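Local coordinates for protein ORC2 (Aeropyrum pernix, PDB 1W5T) that binds DNA and takes part in regulating DNA replication, as a Cdc6/Orc-type initiator with an AAA+ ATPase domain and a C-terminal winged-helix domain, at residues L332-Y337 against T353-Y358; D339-L342 against K348-G351. One frame throughout, in Å; residues are numbered along the deposited sequence.

Both contacts lie in the C-terminal winged-helix domain, far from the nucleotide site, and both use helix 330-345. Contact 1 pairs that helix with helix 352-364, whereas contact 2 folds the loop between the two helices back onto the later turns of helix 330-345, nested inside the chain segment that contact 1 closes. All four touching residues of contact 1 are buried, and its chemistry is aromatic and cation-pi; contact 2 is only partly buried and rests on slight packing against one proline. The two meet at Arg350, whose backbone O accepts a hydrogen bond from Arg334 and whose N donates one to Tyr337 OH.

Contact 1: L332-Y337 against T353-Y358; sequences LLRQRY and TQYHIY
Tyr355 of helix 352-364 reaches across to Leu333, Arg334 and Tyr337 of helix 330-345, joining two helices of the winged-helix domain that run at 112° to each other. Their axes stay 12.4 Å apart at closest approach, a separation that the long side chain of Tyr355 spans.

The main interaction is of a cation with a ring. Arg334 lies along one face of Tyr355: its CD sits almost over the middle, 3.9 Å from the ring centroid in a CH-pi contact, and the CZ of Arg334 is 4.9 Å from that same centroid. The guanidinium stands nearly upright on the ring, the planes 83° apart, and points an edge at it, with Arg334 NH2 3.4 Å from Tyr355 CB. A bend at chi2 in an otherwise extended chain carries the arginine over the ring. Its polar atoms are used elsewhere: NH2 hydrogen-bonds Arg350 O and NH1 forms a salt bridge with Glu338.

Aromatic packing comes next. The Tyr337 and Tyr355 rings meet obliquely, planes at 35°; Tyr355 CD1 lies over a face of Tyr337, 4.0 Å from Tyr337 CD2. Tyr337 OH is hydrogen-bonded to His309 ND1 and Arg350 N, which fixes the outer end of that ring.

At the phenol end, Tyr355 OH makes a van der Waals contact with Leu333 CG at 3.3 Å. Leu333, buried, also packs against Ile317 of helix 308-322, so an apolar side chain suits the place. Replacing Tyr355 with an alanine would probably take away one of the two aromatic partners of Arg334, the other being Tyr352, and open a gap beside Tyr337.

With no hydrogen bond passing directly between these segments, the union relies on shape and on the ring's pi electrons, which would favour a buried positive charge already tied to a carbonyl and a carboxylate.

Contact 2: D339-L342 against K348-G351; sequences DASL and KPRG
Ser341 and Leu342, in the later turns of helix 330-345, receive Pro349 from the loop that leads into helix 352-364. The contact thus belongs to the helix-turn-helix part of the winged-helix domain, formed by helices 330-345 and 352-364, where the chain leaves one helix, turns back, and starts the next right after Gly351, its N-cap residue.

Along the helix, Asp339 and Ala340 stand aside from the loop. The aspartate suits its exposed position, while the methyl of Ala340 is buried against Leu316 of helix 308-322, where a small apolar side chain suits.

At Ser341 the helix meets the loop. The CB of this serine points toward Pro349, and its CA is 5.7 Å from the proline CA, a spacing that suits a small residue. The hydroxyl is kept by its own helix, in a hydrogen bond with Tyr337 O one turn back. This leaves Ser341 OG with a purely van der Waals neighbour in the loop, CB of Pro349. A chi1 of -2° places the hydroxyl nearly eclipsed with the backbone N, an unusual torsion that should be read cautiously at this resolution.

Leu342 is more exposed and sits at the margin of the contact. Its CB leaves the helix neither toward the loop nor away from it, yet the two side chains cross obliquely, and it is the CD1 branch that touches the pyrrolidine ring.

Proline fits the loop position well: its ring restricts phi to values near the -60° found here, and with no N-H it needs no acceptor there. Besides these two residues it packs against Tyr337 and Glu338 of the same helix. The two closest touches lie on different parts of its ring: CB of Pro349 is 3.6 Å from Ser341 OG, and CD of Pro349 is 3.8 Å from Leu342 CD1.

Contact 1: L332-Y337 against T353-Y358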
loop_
_atom_site.group_PDB
_atom_site.type_symbol
_atom_site.label_atom_id
_atom_site.label_comp_id
_atom_site.label_asym_id
_atom_site.label_seq_id
_atom_site.Cartn_x
_atom_site.Cartn_y
_atom_site.Cartn_z
ATOM N N LEU A 332 -30.511 17.650 0.629
ATOM C CA LEU A 332 -30.429 17.565 2.090
ATOM C C LEU A 332 -28.994 17.820 2.622
ATOM O O LEU A 332 -28.811 18.526 3.627
ATOM C CB LEU A 332 -30.913 16.188 2.563
ATOM C CG LEU A 332 -31.861 15.912 3.750
ATOM C CD1 LEU A 332 -31.508 14.614 4.458
ATOM C CD2 LEU A 332 -32.015 17.044 4.764
ATOM N N LEU A 333 -27.985 17.241 1.970
ATOM C CA LEU A 333 -26.614 17.440 2.407
ATOM C C LEU A 333 -26.279 18.930 2.488
ATOM O O LEU A 333 -25.844 19.410 3.545
ATOM C CB LEU A 333 -25.638 16.654 1.521
ATOM C CG LEU A 333 -24.162 16.562 1.939
ATOM C CD1 LEU A 333 -23.968 16.167 3.424
ATOM C CD2 LEU A 333 -23.404 15.620 1.043
ATOM N N ARG A 334 -26.524 19.644 1.383
ATOM C CA ARG A 334 -26.348 21.086 1.287
ATOM C C ARG A 334 -27.092 21.809 2.417
ATOM O O ARG A 334 -26.517 22.684 3.096
ATOM C CB ARG A 334 -26.822 21.594 -0.086
ATOM C CG ARG A 334 -26.519 23.073 -0.391
ATOM C CD ARG A 334 -25.072 23.533 -0.088
ATOM N NE ARG A 334 -24.991 24.987 0.083
ATOM C CZ ARG A 334 -23.873 25.714 0.037
ATOM N NH1 ARG A 334 -23.908 27.022 0.214
ATOM N NH2 ARG A 334 -22.710 25.143 -0.169
ATOM N N GLN A 335 -28.357 21.443 2.624
ATOM C CA GLN A 335 -29.178 22.043 3.694
ATOM C C GLN A 335 -28.494 21.898 5.055
ATOM O O GLN A 335 -28.224 22.894 5.732
ATOM C CB GLN A 335 -30.551 21.390 3.751
ATOM C CG GLN A 335 -31.713 22.344 3.776
ATOM C CD GLN A 335 -33.024 21.635 3.435
ATOM O OE1 GLN A 335 -34.049 21.834 4.116
ATOM N NE2 GLN A 335 -32.996 20.792 2.388
ATOM N N ARG A 336 -28.203 20.650 5.426
ATOM C CA ARG A 336 -27.482 20.342 6.660
ATOM C C ARG A 336 -26.109 21.005 6.765
ATOM O O ARG A 336 -25.660 21.328 7.850
ATOM C CB ARG A 336 -27.323 18.834 6.813
ATOM C CG ARG A 336 -28.609 18.103 7.179
ATOM C CD ARG A 336 -28.408 16.627 7.391
ATOM N NE ARG A 336 -29.679 15.931 7.498
ATOM C CZ ARG A 336 -29.814 14.627 7.747
ATOM N NH1 ARG A 336 -31.038 14.108 7.825
ATOM N NH2 ARG A 336 -28.745 13.839 7.905
ATOM N N TYR A 337 -25.438 21.181 5.631
ATOM C CA TYR A 337 -24.121 21.794 5.599
ATOM C C TYR A 337 -24.226 23.266 5.974
ATOM O O TYR A 337 -23.443 23.749 6.800
ATOM C CB TYR A 337 -23.472 21.640 4.210
ATOM C CG TYR A 337 -22.299 22.572 4.027
ATOM C CD1 TYR A 337 -21.117 22.368 4.725
ATOM C CD2 TYR A 337 -22.393 23.686 3.199
ATOM C CE1 TYR A 337 -20.056 23.214 4.586
ATOM C CE2 TYR A 337 -21.331 24.560 3.064
ATOM C CZ TYR A 337 -20.158 24.311 3.761
ATOM O OH TYR A 337 -19.080 25.158 3.607
ATOM N N THR A 353 -20.150 26.508 -5.709
ATOM C CA THR A 353 -18.975 26.209 -6.520
ATOM C C THR A 353 -17.867 25.564 -5.668
ATOM O O THR A 353 -17.407 24.466 -5.966
ATOM C CB THR A 353 -18.502 27.548 -7.192
ATOM O OG1 THR A 353 -18.683 27.475 -8.607
ATOM C CG2 THR A 353 -17.007 27.839 -6.972
ATOM N N GLN A 354 -17.494 26.238 -4.579
ATOM C CA GLN A 354 -16.487 25.717 -3.688
ATOM C C GLN A 354 -16.957 24.415 -3.044
ATOM O O GLN A 354 -16.195 23.475 -2.927
ATOM C CB GLN A 354 -16.057 26.771 -2.658
ATOM C CG GLN A 354 -14.844 26.367 -1.828
ATOM C CD GLN A 354 -13.539 26.356 -2.631
ATOM O OE1 GLN A 354 -12.865 27.382 -2.720
ATOM N NE2 GLN A 354 -13.179 25.204 -3.202
ATOM N N TYR A 355 -18.239 24.352 -2.716
ATOM C CA TYR A 355 -18.877 23.191 -2.093
ATOM C C TYR A 355 -18.709 21.899 -2.866
ATOM O O TYR A 355 -18.442 20.853 -2.268
ATOM C CB TYR A 355 -20.372 23.478 -1.910
ATOM C CG TYR A 355 -21.209 22.325 -1.408
ATOM C CD1 TYR A 355 -21.089 21.877 -0.097
ATOM C CD2 TYR A 355 -22.153 21.708 -2.229
ATOM C CE1 TYR A 355 -21.875 20.839 0.391
ATOM C CE2 TYR A 355 -22.945 20.680 -1.742
ATOM C CZ TYR A 355 -22.786 20.252 -0.422
ATOM O OH TYR A 355 -23.534 19.212 0.095
ATOM N N HIS A 356 -18.924 21.997 -4.178
ATOM C CA HIS A 356 -18.865 20.891 -5.133
ATOM C C HIS A 356 -17.456 20.380 -5.336
ATOM O O HIS A 356 -17.272 19.208 -5.578
ATOM C CB HIS A 356 -19.470 21.319 -6.487
ATOM C CG HIS A 356 -20.947 21.568 -6.433
ATOM N ND1 HIS A 356 -21.633 22.238 -7.432
ATOM C CD2 HIS A 356 -21.877 21.226 -5.503
ATOM C CE1 HIS A 356 -22.914 22.307 -7.112
ATOM N NE2 HIS A 356 -23.091 21.698 -5.949
ATOM N N ILE A 357 -16.479 21.282 -5.292
ATOM C CA ILE A 357 -15.067 20.933 -5.327
ATOM C C ILE A 357 -14.733 20.056 -4.092
ATOM O O ILE A 357 -14.145 18.984 -4.218
ATOM C CB ILE A 357 -14.210 22.232 -5.431
ATOM C CG1 ILE A 357 -14.060 22.658 -6.902
ATOM C CG2 ILE A 357 -12.831 22.064 -4.829
ATOM C CD1 ILE A 357 -14.134 24.198 -7.149
ATOM N N TYR A 358 -15.151 20.521 -2.910
ATOM C CA TYR A 358 -15.030 19.775 -1.654
ATOM C C TYR A 358 -15.621 18.366 -1.681
ATOM O O TYR A 358 -14.959 17.427 -1.209
ATOM C CB TYR A 358 -15.663 20.564 -0.528
ATOM C CG TYR A 358 -14.857 21.760 -0.094
ATOM C CD1 TYR A 358 -15.480 22.901 0.427
ATOM C CD2 TYR A 358 -13.475 21.752 -0.206
ATOM C CE1 TYR A 358 -14.726 24.004 0.852
ATOM C CE2 TYR A 358 -12.712 22.836 0.199
ATOM C CZ TYR A 358 -13.343 23.957 0.729
ATOM O OH TYR A 358 -12.550 25.007 1.121
#

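Contact 2: D339-L342 against K348-G351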
loop_
_atom_site.group_PDB
_atom_site.type_symbol
_atom_site.label_atom_id
_atom_site.label_comp_id
_atom_site.label_asym_id
_atom_site.label_seq_id
_atom_site.Cartn_x
_atom_site.Cartn_y
_atom_site.Cartn_z
ATOM N N ASP A 339 -26.885 24.729 7.483
ATOM C CA ASP A 339 -27.340 24.608 8.859
ATOM C C ASP A 339 -26.123 24.385 9.791
ATOM O O ASP A 339 -25.922 25.156 10.742
ATOM C CB ASP A 339 -28.356 23.435 9.024
ATOM C CG ASP A 339 -29.799 23.750 8.491
ATOM O OD1 ASP A 339 -30.136 24.914 8.186
ATOM O OD2 ASP A 339 -30.682 22.856 8.350
ATOM N N ALA A 340 -25.309 23.359 9.507
ATOM C CA ALA A 340 -24.230 22.962 10.418
ATOM C C ALA A 340 -23.066 23.943 10.557
ATOM O O ALA A 340 -22.559 24.117 11.664
ATOM C CB ALA A 340 -23.709 21.577 10.098
ATOM N N SER A 341 -22.633 24.559 9.458
ATOM C CA SER A 341 -21.497 25.485 9.533
ATOM C C SER A 341 -21.794 26.611 10.506
ATOM O O SER A 341 -21.061 26.801 11.466
ATOM C CB SER A 341 -21.070 26.086 8.174
ATOM O OG SER A 341 -21.814 25.611 7.068
ATOM N N LEU A 342 -22.879 27.339 10.236
ATOM C CA LEU A 342 -23.327 28.482 11.024
ATOM C C LEU A 342 -23.500 28.125 12.495
ATOM O O LEU A 342 -22.781 28.635 13.346
ATOM C CB LEU A 342 -24.660 28.978 10.475
ATOM C CG LEU A 342 -24.827 30.427 10.042
ATOM C CD1 LEU A 342 -25.327 30.487 8.593
ATOM C CD2 LEU A 342 -25.806 31.119 10.998
ATOM N N LYS A 348 -19.144 30.889 8.199
ATOM C CA LYS A 348 -20.174 31.058 7.163
ATOM C C LYS A 348 -20.041 29.980 6.043
ATOM O O LYS A 348 -18.920 29.670 5.602
ATOM C CB LYS A 348 -20.269 32.510 6.631
ATOM C CG LYS A 348 -19.015 33.039 5.957
ATOM C CD LYS A 348 -19.234 33.309 4.456
ATOM C CE LYS A 348 -17.926 33.728 3.758
ATOM N NZ LYS A 348 -17.523 32.804 2.643
ATOM N N PRO A 349 -21.167 29.384 5.631
ATOM C CA PRO A 349 -21.138 28.314 4.614
ATOM C C PRO A 349 -20.555 28.808 3.307
ATOM O O PRO A 349 -20.913 29.904 2.891
ATOM C CB PRO A 349 -22.616 27.920 4.440
ATOM C CG PRO A 349 -23.428 28.976 5.124
ATOM C CD PRO A 349 -22.531 29.650 6.125
ATOM N N ARG A 350 -19.655 28.025 2.712
ATOM C CA ARG A 350 -19.076 28.313 1.408
ATOM C C ARG A 350 -20.109 28.157 0.283
ATOM O O ARG A 350 -21.070 27.394 0.414
ATOM C CB ARG A 350 -17.892 27.388 1.143
ATOM C CG ARG A 350 -16.718 27.489 2.111
ATOM C CD ARG A 350 -16.041 28.882 2.184
ATOM N NE ARG A 350 -14.916 29.023 1.258
ATOM C CZ ARG A 350 -13.626 28.912 1.597
ATOM N NH1 ARG A 350 -13.265 28.642 2.853
ATOM N NH2 ARG A 350 -12.684 29.072 0.663
ATOM N N GLY A 351 -19.922 28.894 -0.808
ATOM C CA GLY A 351 -20.845 28.886 -1.924
ATOM C C GLY A 351 -20.872 27.558 -2.662
ATOM O O GLY A 351 -19.989 26.711 -2.485
#